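Local coordinates for cellulase (Xanthomonas axonopodis pv. citri, PDB 4W7W), which probably hydrolyses beta-1,4 linkages in cellulose and cello-oligosaccharides as a family 5 glycoside hydrolase, at residues A[28-32]-A[47-51]. Numbering follows the deposited sequence. Where two conformers were deposited one is given.
Sequences NLSGA and YTYPA
In the first beta-alpha loop of the (alpha/beta)8 barrel, Ala32 and Gly31 pack against Tyr47, Thr48 and Tyr49, while Leu29 meets Pro50. Residues 28-32 take in the last two residues of strand 24-29 and the start of the loop. Residues 47-51 bring the same loop back toward helix 52-60, running roughly antiparallel. One backbone hydrogen bond joins them, from Thr48 N to Gly31 O at 3.1 Å. It is nearly straight at the hydrogen, but the donor sits above the carbonyl plane, 62° out of it. Gly31 has a phi of 155°, a backbone shape that calls for glycine, and its lack of a side chain lets Thr48 O come close. Ala32 CB lies over one face of the Tyr49 ring in a CH-pi contact, 3.8 Å from the ring centroid and shifted toward the rim at CE1. Tyr47 places its CB 3.3 Å from Gly31 O. Its CG stands between backbone N and carbonyl carbon (chi1 68°), which leaves the ring beside Ala32, with CD2 3.9 Å from Ala32 O. Both tyrosine hydroxyls hydrogen-bond to Gln87 of helix 85-100. This loop reaches the substrate cleft, as expected at the C-terminal ends of barrel strands: Gly31 lies near a bound glucose unit, and the next residues, Glu33 to Asn35, line the glycan pocket. Glu33 also accepts a hydrogen bond from Gly31 N. At the other end of the contact, Leu29 CB and CD1 each come within 3.7 Å of the Pro50 ring, at CG and CB respectively. Phe55 of helix 52-60 touches both side chains.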
loop_
_atom_site.group_PDB
_atom_site.type_symbol
_atom_site.label_atom_id
_atom_site.label_comp_id
_atom_site.label_asym_id
_atom_site.label_seq_id
_atom_site.Cartn_x
_atom_site.Cartn_y
_atom_site.Cartn_z
ATOM N N ASN A 28 0.021 7.373 3.115
ATOM C CA ASN A 28 -0.904 6.495 3.823
ATOM C C ASN A 28 -1.610 7.294 4.912
ATOM O O ASN A 28 -0.946 7.965 5.716
ATOM C CB ASN A 28 -0.154 5.345 4.495
ATOM C CG ASN A 28 0.266 4.277 3.532
ATOM O OD1 ASN A 28 -0.446 3.289 3.372
ATOM N ND2 ASN A 28 1.425 4.444 2.880
ATOM N N LEU A 29 -2.941 7.229 4.966
ATOM C CA LEU A 29 -3.701 7.757 6.096
ATOM C C LEU A 29 -4.079 6.560 6.938
ATOM O O LEU A 29 -5.028 5.856 6.649
ATOM C CB LEU A 29 -4.922 8.561 5.669
ATOM C CG LEU A 29 -4.604 9.865 4.942
ATOM C CD1 LEU A 29 -5.867 10.623 4.541
ATOM C CD2 LEU A 29 -3.716 10.777 5.769
ATOM N N SER A 30 -3.243 6.315 7.942
ATOM C CA SER A 30 -3.337 5.163 8.837
ATOM C C SER A 30 -4.294 5.425 9.993
ATOM O O SER A 30 -4.368 6.550 10.500
ATOM C CB SER A 30 -1.930 4.838 9.363
ATOM O OG SER A 30 -1.934 3.878 10.402
ATOM N N GLY A 31 -5.004 4.376 10.406
ATOM C CA GLY A 31 -5.881 4.457 11.558
ATOM C C GLY A 31 -7.002 3.457 11.535
ATOM O O GLY A 31 -7.482 3.056 12.580
ATOM N N ALA A 32 -7.476 3.082 10.351
ATOM C CA ALA A 32 -8.635 2.193 10.280
ATOM C C ALA A 32 -8.227 0.745 10.525
ATOM O O ALA A 32 -9.085 -0.121 10.788
ATOM C CB ALA A 32 -9.373 2.340 8.963
ATOM N N TYR A 47 -10.318 2.142 16.317
ATOM C CA TYR A 47 -9.807 2.547 15.015
ATOM C C TYR A 47 -10.577 3.774 14.591
ATOM O O TYR A 47 -11.618 4.112 15.168
ATOM C CB TYR A 47 -9.983 1.415 14.002
ATOM C CG TYR A 47 -11.410 1.098 13.631
ATOM C CD1 TYR A 47 -12.152 0.178 14.365
ATOM C CD2 TYR A 47 -12.016 1.682 12.530
ATOM C CE1 TYR A 47 -13.450 -0.151 14.022
ATOM C CE2 TYR A 47 -13.317 1.363 12.184
ATOM C CZ TYR A 47 -14.032 0.464 12.924
ATOM O OH TYR A 47 -15.313 0.166 12.535
ATOM N N THR A 48 -10.055 4.457 13.580
ATOM C CA THR A 48 -10.696 5.634 13.054
ATOM C C THR A 48 -10.439 5.724 11.568
ATOM O O THR A 48 -9.438 5.214 11.087
ATOM C CB THR A 48 -10.177 6.899 13.758
ATOM O OG1 THR A 48 -10.966 8.015 13.350
ATOM C CG2 THR A 48 -8.707 7.171 13.428
ATOM N N TYR A 49 -11.350 6.369 10.856
ATOM C CA TYR A 49 -11.121 6.784 9.487
ATOM C C TYR A 49 -10.556 8.201 9.491
ATOM O O TYR A 49 -10.618 8.901 10.501
ATOM C CB TYR A 49 -12.406 6.631 8.647
ATOM C CG TYR A 49 -12.543 5.224 8.113
ATOM C CD1 TYR A 49 -12.844 4.168 8.954
ATOM C CD2 TYR A 49 -12.314 4.945 6.783
ATOM C CE1 TYR A 49 -12.896 2.867 8.487
ATOM C CE2 TYR A 49 -12.358 3.640 6.307
ATOM C CZ TYR A 49 -12.659 2.613 7.152
ATOM O OH TYR A 49 -12.692 1.330 6.646
ATOM N N PRO A 50 -9.979 8.635 8.367
ATOM C CA PRO A 50 -9.338 9.943 8.376
ATOM C C PRO A 50 -10.347 11.074 8.444
ATOM O O PRO A 50 -11.515 10.911 8.083
ATOM C CB PRO A 50 -8.578 9.983 7.033
ATOM C CG PRO A 50 -8.555 8.556 6.526
ATOM C CD PRO A 50 -9.796 7.931 7.089
ATOM N N ALA A 51 -9.896 12.220 8.910
ATOM C CA ALA A 51 -10.707 13.422 8.852
ATOM C C ALA A 51 -10.682 13.936 7.422
ATOM O O ALA A 51 -9.671 13.802 6.729
ATOM C CB ALA A 51 -10.137 14.494 9.777
#